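Local coordinates for protein bacteriorhodopsin (Nanosalina sp., PDB 6EYU) that probably pumps protons inward across the cell membrane when its covalently bound retinal absorbs light, at residues Y20-F31 with F210-M221. Residues are numbered along the deposited sequence; the frame is centred on the assembly and turned at random.
With MUN ([(2~{S})-2,3-bis(oxidanyl)propyl] (~{E})-undec-2-enoate), chain L; RET (retinal), chain D; MUN ([(2~{S})-2,3-bis(oxidanyl)propyl] (~{E})-undec-2-enoate), chain U; LFA (eicosane), chain F.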
ATOM      1  N   TYR A  20      18.252  16.348 -10.510  1.00 56.82           N
ATOM      2  CA  TYR A  20      16.869  15.893 -10.440  1.00 60.89           C
ATOM      3  C   TYR A  20      16.362  15.930  -9.002  1.00 61.03           C
ATOM      4  O   TYR A  20      15.264  16.420  -8.737  1.00 64.56           O
ATOM      5  CB  TYR A  20      16.743  14.475 -11.000  1.00 63.90           C
ATOM      6  CG  TYR A  20      15.332  13.929 -10.967  1.00 64.52           C
ATOM      7  CD1 TYR A  20      14.412  14.269 -11.950  1.00 64.82           C
ATOM      8  CD2 TYR A  20      14.936  13.035  -9.981  1.00 73.18           C
ATOM      9  CE1 TYR A  20      13.132  13.747 -11.942  1.00 68.83           C
ATOM     10  CE2 TYR A  20      13.665  12.493  -9.976  1.00 77.11           C
ATOM     11  CZ  TYR A  20      12.766  12.856 -10.956  1.00 68.53           C
ATOM     12  OH  TYR A  20      11.494  12.331 -10.946  1.00 61.13           O
ATOM     13  N   ILE A  21      17.161  15.407  -8.077  1.00 60.39           N
ATOM     14  CA  ILE A  21      16.747  15.316  -6.682  1.00 65.74           C
ATOM     15  C   ILE A  21      16.587  16.706  -6.074  1.00 68.59           C
ATOM     16  O   ILE A  21      15.639  16.960  -5.330  1.00 70.95           O
ATOM     17  CB  ILE A  21      17.760  14.518  -5.838  1.00 68.38           C
ATOM     18  CG1 ILE A  21      17.756  13.047  -6.254  1.00 66.49           C
ATOM     19  CG2 ILE A  21      17.427  14.645  -4.359  1.00 71.97           C
ATOM     20  CD1 ILE A  21      18.839  12.223  -5.591  1.00 64.28           C
ATOM     21  N   ILE A  22      17.496  17.611  -6.417  1.00 66.80           N
ATOM     22  CA  ILE A  22      17.490  18.954  -5.848  1.00 68.84           C
ATOM     23  C   ILE A  22      16.280  19.743  -6.339  1.00 66.83           C
ATOM     24  O   ILE A  22      15.612  20.421  -5.557  1.00 65.62           O
ATOM     25  CB  ILE A  22      18.770  19.728  -6.214  1.00 70.35           C
ATOM     26  CG1 ILE A  22      19.996  19.041  -5.609  1.00 67.88           C
ATOM     27  CG2 ILE A  22      18.679  21.164  -5.721  1.00 70.26           C
ATOM     28  CD1 ILE A  22      21.303  19.454  -6.250  1.00 67.29           C
ATOM     29  N   THR A  23      15.972  19.611  -7.625  1.00 62.23           N
ATOM     30  CA  THR A  23      14.830  20.303  -8.214  1.00 63.28           C
ATOM     31  C   THR A  23      13.520  19.699  -7.720  1.00 63.08           C
ATOM     32  O   THR A  23      12.502  20.386  -7.637  1.00 61.90           O
ATOM     33  CB  THR A  23      14.861  20.229  -9.752  1.00 63.51           C
ATOM     34  OG1 THR A  23      15.110  18.880 -10.166  1.00 62.72           O
ATOM     35  CG2 THR A  23      15.944  21.139 -10.310  1.00 66.25           C
ATOM     36  N   ALA A  24      13.547  18.407  -7.409  1.00 63.53           N
ATOM     37  CA  ALA A  24      12.365  17.716  -6.907  1.00 66.12           C
ATOM     38  C   ALA A  24      11.987  18.239  -5.525  1.00 65.33           C
ATOM     39  O   ALA A  24      10.839  18.613  -5.286  1.00 69.74           O
ATOM     40  CB  ALA A  24      12.614  16.217  -6.855  1.00 69.62           C
ATOM     41  N   MET A  25      12.965  18.290  -4.628  1.00 61.85           N
ATOM     42  CA  MET A  25      12.746  18.821  -3.289  1.00 68.87           C
ATOM     43  C   MET A  25      12.236  20.257  -3.363  1.00 70.73           C
ATOM     44  O   MET A  25      11.287  20.624  -2.671  1.00 77.20           O
ATOM     45  CB  MET A  25      14.044  18.774  -2.479  1.00 74.15           C
ATOM     46  CG  MET A  25      14.543  17.368  -2.186  1.00 74.19           C
ATOM     47  SD  MET A  25      13.203  16.177  -1.988  1.00 74.62           S
ATOM     48  CE  MET A  25      14.105  14.633  -2.080  1.00 76.23           C
ATOM     49  N   ILE A  26      12.824  21.043  -4.259  1.00 66.88           N
ATOM     50  CA  ILE A  26      12.486  22.457  -4.373  1.00 67.41           C
ATOM     51  C   ILE A  26      11.100  22.637  -4.986  1.00 64.46           C
ATOM     52  O   ILE A  26      10.244  23.311  -4.413  1.00 63.92           O
ATOM     53  CB  ILE A  26      13.520  23.214  -5.229  1.00 68.40           C
ATOM     54  CG1 ILE A  26      14.645  23.751  -4.343  1.00 68.99           C
ATOM     55  CG2 ILE A  26      12.851  24.356  -5.980  1.00 66.34           C
ATOM     56  CD1 ILE A  26      15.967  23.907  -5.064  1.00 68.64           C
ATOM     57  N   SER A  27      10.848  21.933  -6.084  1.00 64.21           N
ATOM     58  CA  SER A  27       9.515  21.886  -6.675  1.00 63.86           C
ATOM     59  C   SER A  27       8.474  21.499  -5.627  1.00 63.38           C
ATOM     60  O   SER A  27       7.374  22.049  -5.599  1.00 57.51           O
ATOM     61  CB  SER A  27       9.481  20.885  -7.832  1.00 67.61           C
ATOM     62  OG  SER A  27      10.166  21.393  -8.964  1.00 86.80           O
ATOM     63  N   GLY A  28       8.832  20.551  -4.768  1.00 65.83           N
ATOM     64  CA  GLY A  28       7.914  20.051  -3.750  1.00 64.85           C
ATOM     65  C   GLY A  28       7.461  21.142  -2.799  1.00 65.90           C
ATOM     66  O   GLY A  28       6.271  21.279  -2.520  1.00 66.76           O
ATOM     67  N   LEU A  29       8.424  21.864  -2.235  1.00 65.36           N
ATOM     68  CA  LEU A  29       8.123  23.006  -1.379  1.00 66.72           C
ATOM     69  C   LEU A  29       7.185  23.973  -2.097  1.00 67.70           C
ATOM     70  O   LEU A  29       6.209  24.450  -1.518  1.00 70.60           O
ATOM     71  CB  LEU A  29       9.412  23.730  -0.985  1.00 66.32           C
ATOM     72  CG  LEU A  29      10.046  23.336   0.353  1.00 67.86           C
ATOM     73  CD1 LEU A  29       9.520  21.995   0.842  1.00 64.63           C
ATOM     74  CD2 LEU A  29      11.561  23.306   0.228  1.00 71.13           C
ATOM     75  N   LEU A  30       7.466  24.223  -3.371  1.00 62.28           N
ATOM     76  CA  LEU A  30       6.691  25.182  -4.151  1.00 61.87           C
ATOM     77  C   LEU A  30       5.262  24.686  -4.356  1.00 59.27           C
ATOM     78  O   LEU A  30       4.308  25.454  -4.238  1.00 59.57           O
ATOM     79  CB  LEU A  30       7.357  25.427  -5.509  1.00 65.17           C
ATOM     80  CG  LEU A  30       8.283  26.642  -5.597  1.00 68.16           C
ATOM     81  CD1 LEU A  30       8.712  27.105  -4.213  1.00 68.55           C
ATOM     82  CD2 LEU A  30       9.496  26.326  -6.457  1.00 67.09           C
ATOM     83  N   PHE A  31       5.117  23.397  -4.647  1.00 57.26           N
ATOM     84  CA  PHE A  31       3.802  22.816  -4.897  1.00 58.10           C
ATOM     85  C   PHE A  31       2.877  23.045  -3.705  1.00 58.48           C
ATOM     86  O   PHE A  31       1.684  23.295  -3.874  1.00 58.02           O
ATOM     87  CB  PHE A  31       3.920  21.315  -5.180  1.00 61.28           C
ATOM     88  CG  PHE A  31       4.549  20.995  -6.507  1.00 66.63           C
ATOM     89  CD1 PHE A  31       4.461  21.885  -7.565  1.00 70.04           C
ATOM     90  CD2 PHE A  31       5.159  19.770  -6.718  1.00 63.85           C
ATOM     91  CE1 PHE A  31       5.062  21.602  -8.777  1.00 67.25           C
ATOM     92  CE2 PHE A  31       5.770  19.484  -7.925  1.00 69.02           C
ATOM     93  CZ  PHE A  31       5.722  20.401  -8.956  1.00 67.71           C
ATOM     94  N   PHE A 210      11.606  14.313 -15.097  1.00 65.50           N
ATOM     95  CA  PHE A 210      11.598  15.752 -14.858  1.00 63.25           C
ATOM     96  C   PHE A 210      10.355  16.383 -15.475  1.00 62.95           C
ATOM     97  O   PHE A 210       9.698  17.218 -14.851  1.00 58.74           O
ATOM     98  CB  PHE A 210      12.854  16.404 -15.439  1.00 65.59           C
ATOM     99  CG  PHE A 210      12.929  17.887 -15.201  1.00 65.70           C
ATOM    100  CD1 PHE A 210      13.221  18.383 -13.941  1.00 62.51           C
ATOM    101  CD2 PHE A 210      12.569  18.778 -16.198  1.00 67.74           C
ATOM    102  CE1 PHE A 210      13.206  19.743 -13.695  1.00 66.30           C
ATOM    103  CE2 PHE A 210      12.572  20.140 -15.964  1.00 68.73           C
ATOM    104  CZ  PHE A 210      12.891  20.624 -14.710  1.00 69.38           C
ATOM    105  N   PHE A 211       9.982  15.909 -16.660  1.00 67.47           N
ATOM    106  CA  PHE A 211       8.869  16.495 -17.396  1.00 63.33           C
ATOM    107  C   PHE A 211       7.531  15.951 -16.900  1.00 61.95           C
ATOM    108  O   PHE A 211       6.498  16.609 -17.038  1.00 65.86           O
ATOM    109  CB  PHE A 211       9.023  16.232 -18.896  1.00 64.25           C
ATOM    110  CG  PHE A 211       9.948  17.193 -19.586  1.00 64.76           C
ATOM    111  CD1 PHE A 211       9.503  18.452 -19.960  1.00 66.52           C
ATOM    112  CD2 PHE A 211      11.298  16.906 -19.705  1.00 65.75           C
ATOM    113  CE1 PHE A 211      10.375  19.382 -20.492  1.00 64.30           C
ATOM    114  CE2 PHE A 211      12.172  17.825 -20.255  1.00 67.71           C
ATOM    115  CZ  PHE A 211      11.710  19.066 -20.647  1.00 66.89           C
ATOM    116  N   CYS A 212       7.566  14.801 -16.233  1.00 61.52           N
ATOM    117  CA  CYS A 212       6.339  14.120 -15.824  1.00 65.18           C
ATOM    118  C   CYS A 212       5.994  14.408 -14.363  1.00 68.67           C
ATOM    119  O   CYS A 212       4.911  14.060 -13.892  1.00 64.77           O
ATOM    120  CB  CYS A 212       6.469  12.611 -16.037  1.00 65.46           C
ATOM    121  SG  CYS A 212       6.728  12.125 -17.759  1.00 73.81           S
ATOM    122  N   LYS A 213       6.940  14.996 -13.640  1.00 67.75           N
ATOM    123  CA  LYS A 213       6.761  15.297 -12.223  1.00 63.64           C
ATOM    124  C   LYS A 213       6.966  16.795 -11.965  1.00 60.02           C
ATOM    125  O   LYS A 213       6.008  17.525 -11.713  1.00 53.89           O
ATOM    126  CB  LYS A 213       7.741  14.470 -11.387  1.00 66.86           C
ATOM    127  CG  LYS A 213       7.428  12.977 -11.522  1.00 69.05           C
ATOM    128  CD  LYS A 213       8.387  12.123 -10.692  1.00 63.07           C
ATOM    129  CE  LYS A 213       8.034  10.637 -10.815  1.00 67.20           C
ATOM    130  NZ  LYS A 213       8.620  10.091 -12.048  1.00 69.47           N
ATOM    131  N   GLN A 214       8.215  17.245 -12.037  1.00 61.41           N
ATOM    132  CA  GLN A 214       8.547  18.630 -11.716  1.00 65.69           C
ATOM    133  C   GLN A 214       7.746  19.592 -12.587  1.00 63.07           C
ATOM    134  O   GLN A 214       6.994  20.425 -12.081  1.00 63.20           O
ATOM    135  CB  GLN A 214      10.045  18.880 -11.907  1.00 67.70           C
ATOM    136  CG  GLN A 214      10.883  18.601 -10.670  1.00 72.30           C
ATOM    137  CD  GLN A 214      11.648  17.294 -10.766  1.00 76.23           C
ATOM    138  OE1 GLN A 214      12.849  17.246 -10.506  1.00 82.62           O
ATOM    139  NE2 GLN A 214      10.945  16.222 -11.113  1.00 71.39           N
ATOM    140  N   VAL A 215       7.867  19.431 -13.901  1.00 64.81           N
ATOM    141  CA  VAL A 215       7.173  20.298 -14.849  1.00 66.73           C
ATOM    142  C   VAL A 215       5.663  20.113 -14.744  1.00 65.64           C
ATOM    143  O   VAL A 215       4.903  21.077 -14.821  1.00 67.13           O
ATOM    144  CB  VAL A 215       7.610  20.001 -16.296  1.00 72.48           C
ATOM    145  CG1 VAL A 215       6.775  20.808 -17.279  1.00 74.89           C
ATOM    146  CG2 VAL A 215       9.091  20.298 -16.474  1.00 70.32           C
ATOM    147  N   TYR A 216       5.237  18.869 -14.548  1.00 58.30           N
ATOM    148  CA  TYR A 216       3.829  18.510 -14.670  1.00 56.42           C
ATOM    149  C   TYR A 216       3.020  19.117 -13.529  1.00 54.42           C
ATOM    150  O   TYR A 216       1.900  19.586 -13.730  1.00 59.94           O
ATOM    151  CB  TYR A 216       3.671  16.988 -14.668  1.00 59.67           C
ATOM    152  CG  TYR A 216       2.266  16.513 -14.373  1.00 57.22           C
ATOM    153  CD1 TYR A 216       1.247  16.699 -15.298  1.00 59.35           C
ATOM    154  CD2 TYR A 216       2.008  15.702 -13.275  1.00 57.02           C
ATOM    155  CE1 TYR A 216      -0.013  16.171 -15.091  1.00 62.98           C
ATOM    156  CE2 TYR A 216       0.753  15.166 -13.060  1.00 60.32           C
ATOM    157  CZ  TYR A 216      -0.256  15.407 -13.968  1.00 61.03           C
ATOM    158  OH  TYR A 216      -1.512  14.892 -13.749  1.00 65.77           O
ATOM    159  N   GLY A 217       3.618  19.155 -12.342  1.00 53.97           N
ATOM    160  CA  GLY A 217       2.957  19.711 -11.168  1.00 57.28           C
ATOM    161  C   GLY A 217       2.579  21.167 -11.363  1.00 57.88           C
ATOM    162  O   GLY A 217       1.467  21.577 -11.031  1.00 63.62           O
ATOM    163  N   PHE A 218       3.514  21.953 -11.885  1.00 57.65           N
ATOM    164  CA  PHE A 218       3.238  23.341 -12.238  1.00 62.47           C
ATOM    165  C   PHE A 218       2.182  23.411 -13.335  1.00 61.53           C
ATOM    166  O   PHE A 218       1.125  24.017 -13.157  1.00 60.67           O
ATOM    167  CB  PHE A 218       4.519  24.034 -12.705  1.00 64.65           C
ATOM    168  CG  PHE A 218       5.510  24.279 -11.605  1.00 65.68           C
ATOM    169  CD1 PHE A 218       5.211  25.148 -10.569  1.00 69.05           C
ATOM    170  CD2 PHE A 218       6.687  23.552 -11.542  1.00 65.20           C
ATOM    171  CE1 PHE A 218       6.091  25.330  -9.519  1.00 67.46           C
ATOM    172  CE2 PHE A 218       7.570  23.724 -10.492  1.00 65.65           C
ATOM    173  CZ  PHE A 218       7.271  24.614  -9.479  1.00 67.45           C
ATOM    174  N   LEU A 219       2.416  22.667 -14.411  1.00 60.00           N
ATOM    175  CA  LEU A 219       1.530  22.678 -15.569  1.00 61.94           C
ATOM    176  C   LEU A 219       0.087  22.426 -15.140  1.00 61.23           C
ATOM    177  O   LEU A 219      -0.833  23.109 -15.590  1.00 63.39           O
ATOM    178  CB  LEU A 219       1.969  21.608 -16.570  1.00 65.60           C
ATOM    179  CG  LEU A 219       1.700  21.886 -18.051  1.00 65.74           C
ATOM    180  CD1 LEU A 219       0.786  20.817 -18.629  1.00 74.25           C
ATOM    181  CD2 LEU A 219       1.109  23.272 -18.256  1.00 67.66           C
ATOM    182  N   ASP A 220      -0.094  21.481 -14.225  1.00 58.30           N
ATOM    183  CA  ASP A 220      -1.426  21.043 -13.824  1.00 60.48           C
ATOM    184  C   ASP A 220      -2.144  22.147 -13.058  1.00 58.72           C
ATOM    185  O   ASP A 220      -3.313  22.435 -13.313  1.00 58.37           O
ATOM    186  CB  ASP A 220      -1.331  19.786 -12.956  1.00 63.00           C
ATOM    187  CG  ASP A 220      -2.675  19.355 -12.405  1.00 65.54           C
ATOM    188  OD1 ASP A 220      -3.657  19.337 -13.177  1.00 65.61           O
ATOM    189  OD2 ASP A 220      -2.733  18.952 -11.224  1.00 62.46           O
ATOM    190  N   MET A 221      -1.424  22.790 -12.144  1.00 66.19           N
ATOM    191  CA  MET A 221      -2.038  23.710 -11.195  1.00 71.39           C
ATOM    192  C   MET A 221      -2.299  25.060 -11.854  1.00 67.61           C
ATOM    193  O   MET A 221      -3.310  25.708 -11.578  1.00 68.48           O
ATOM    194  CB  MET A 221      -1.134  23.891  -9.974  1.00 68.64           C
ATOM    195  CG  MET A 221      -1.091  22.679  -9.059  1.00 65.58           C
ATOM    196  SD  MET A 221      -0.513  23.075  -7.398  1.00 68.16           S
ATOM    197  CE  MET A 221       1.021  22.152  -7.348  1.00 65.87           C
TER
HETATM  198  CAR MUN L 309      12.513  23.487 -10.608  1.00106.78           C
HETATM  199  CAQ MUN L 309      11.585  24.316 -11.496  1.00116.15           C
HETATM  200  CAP MUN L 309      11.077  23.449 -12.649  1.00111.13           C
HETATM  201  CAO MUN L 309      10.670  24.347 -13.819  1.00106.11           C
HETATM  202  CAN MUN L 309       9.312  23.897 -14.356  1.00 94.18           C
HETATM  203  CAM MUN L 309       8.303  25.036 -14.200  1.00 96.51           C
HETATM  204  CAK MUN L 309       7.721  25.393 -15.569  1.00 96.97           C
HETATM  205  CAH MUN L 309       6.368  24.699 -15.736  1.00 90.84           C
HETATM  206  CAF MUN L 309       5.480  25.513 -16.680  1.00 77.12           C
HETATM  207  CAC MUN L 309       4.250  26.153 -16.030  1.00 86.16           C
HETATM  208  CAA MUN L 309       3.312  26.887 -16.993  1.00100.83           C
HETATM  209  OAD MUN L 309       3.735  27.353 -18.051  1.00124.32           O
HETATM  210  OAB MUN L 309       2.067  27.133 -16.502  1.00115.85           O
HETATM  211  CAE MUN L 309       1.545  28.321 -17.104  1.00116.41           C
HETATM  212  CAG MUN L 309       0.509  27.944 -18.165  1.00111.62           C
HETATM  213  OAJ MUN L 309      -0.130  26.720 -17.796  1.00120.58           O
HETATM  214  CAI MUN L 309      -0.538  29.055 -18.271  1.00104.00           C
HETATM  215  OAL MUN L 309      -0.967  29.432 -16.961  1.00 94.60           O
HETATM  216  C1  RET D 301       7.637  -0.261 -17.215  1.00 64.32           C
HETATM  217  C2  RET D 301       7.699  -1.790 -17.133  1.00 66.50           C
HETATM  218  C3  RET D 301       7.464  -2.436 -18.497  1.00 67.46           C
HETATM  219  C4  RET D 301       6.043  -2.157 -18.975  1.00 67.24           C
HETATM  220  C5  RET D 301       5.679  -0.688 -18.757  1.00 63.55           C
HETATM  221  C6  RET D 301       6.388   0.185 -17.988  1.00 66.60           C
HETATM  222  C7  RET D 301       5.954   1.566 -17.898  1.00 64.69           C
HETATM  223  C8  RET D 301       6.610   2.454 -17.101  1.00 65.36           C
HETATM  224  C9  RET D 301       6.089   3.790 -16.953  1.00 63.83           C
HETATM  225  C10 RET D 301       6.758   4.736 -16.182  1.00 62.39           C
HETATM  226  C11 RET D 301       6.376   6.088 -16.037  1.00 61.23           C
HETATM  227  C12 RET D 301       7.211   6.734 -15.131  1.00 57.15           C
HETATM  228  C13 RET D 301       7.044   8.051 -14.649  1.00 60.26           C
HETATM  229  C14 RET D 301       7.949   8.582 -13.721  1.00 65.50           C
HETATM  230  C15 RET D 301       7.848   9.816 -13.084  1.00 68.99           C
HETATM  231  C16 RET D 301       7.549   0.329 -15.806  1.00 67.08           C
HETATM  232  C17 RET D 301       8.872   0.281 -17.936  1.00 61.41           C
HETATM  233  C18 RET D 301       4.439  -0.155 -19.479  1.00 59.91           C
HETATM  234  C19 RET D 301       4.808   4.185 -17.688  1.00 67.31           C
HETATM  235  C20 RET D 301       5.886   8.910 -15.164  1.00 58.25           C
HETATM  236  CAN MUN U 318      17.908  19.158  -1.209  1.00 86.70           C
HETATM  237  CAM MUN U 318      18.183  17.672  -0.972  1.00 88.03           C
HETATM  238  CAK MUN U 318      19.689  17.415  -1.055  1.00 85.32           C
HETATM  239  CAH MUN U 318      20.075  17.108  -2.504  1.00 88.71           C
HETATM  240  CAF MUN U 318      20.581  15.666  -2.610  1.00 79.43           C
HETATM  241  CAC MUN U 318      21.890  15.369  -1.848  1.00 82.71           C
HETATM  242  CAA MUN U 318      22.454  13.939  -2.013  1.00 95.79           C
HETATM  243  OAD MUN U 318      21.692  13.001  -2.237  1.00115.57           O
HETATM  244  OAB MUN U 318      23.717  13.773  -1.534  1.00110.79           O
HETATM  245  CAE MUN U 318      23.777  12.538  -0.812  1.00103.97           C
HETATM  246  CAG MUN U 318      24.912  11.672  -1.362  1.00103.27           C
HETATM  247  OAJ MUN U 318      25.619  12.397  -2.372  1.00127.37           O
HETATM  248  CAI MUN U 318      25.871  11.310  -0.226  1.00 96.48           C
HETATM  249  OAL MUN U 318      27.084  10.787  -0.774  1.00 97.18           O
HETATM  250  C7  LFA F 303      17.005  24.574 -10.151  1.00121.91           C
HETATM  251  C8  LFA F 303      18.422  24.712  -9.599  1.00129.00           C
HETATM  252  C9  LFA F 303      18.975  23.329  -9.260  1.00109.74           C
HETATM  253  C10 LFA F 303      20.263  23.083 -10.044  1.00104.73           C
HETATM  254  C11 LFA F 303      21.089  22.008  -9.341  1.00103.32           C
HETATM  255  C12 LFA F 303      22.289  21.626 -10.206  1.00105.15           C
HETATM  256  C13 LFA F 303      23.071  20.509  -9.516  1.00104.05           C
HETATM  257  C14 LFA F 303      24.281  20.110 -10.360  1.00104.97           C
HETATM  258  C15 LFA F 303      25.079  19.044  -9.613  1.00121.18           C
HETATM  259  C16 LFA F 303      26.494  18.950 -10.178  1.00122.53           C
HETATM  260  C17 LFA F 303      26.994  17.512 -10.043  1.00127.16           C
HETATM  261  C18 LFA F 303      28.281  17.480  -9.222  1.00120.37           C
HETATM  262  C19 LFA F 303      28.921  16.099  -9.343  1.00109.16           C
HETATM  263  C20 LFA F 303      27.911  15.033  -8.923  1.00106.48           C
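Phe31 turns its ring edge onto the face of Phe218, with CE1 of Phe31 over the ring centre. The centroids are 4.8 Å apart and the planes stand at 58°, an edge-to-face pair. The ring of Phe31 also packs on the backbone of helix 198-230: its CZ lies 3.6 Å from Gly217 CA, and a CB there would clash with it. Met221 CE lies 3.5 Å from Phe31 CD1. Gln214 fits as a knob among Tyr20, Thr23, Ala24 and Ser27. Ser27 OG, turned beside its own backbone N (chi1 -73°), can thereby donate a hydrogen bond to Thr23 O at 2.9 Å. The outer side is looser: Leu30 CB is 4.1 Å from Phe218 CZ. There the acyl chain of a bound monoacylglycerol (MUN) runs past Phe218, Phe210 and Ser27. With an alanine at Phe218, the edge of Phe31 would probably lose its aromatic face, and a gap would be likely beside the lipid chain. Deeper in, Tyr20 OH sits 3.1 Å from Lys213 CD and is hydrogen-bonded to Ser55 OG. Lys213 NZ is joined covalently to retinal C15. Aromatic packing thus joins the two helices, while the Tyr20 hydroxyl probably helps shape the surroundings of the retinal linkage in this seven-helix rhodopsin.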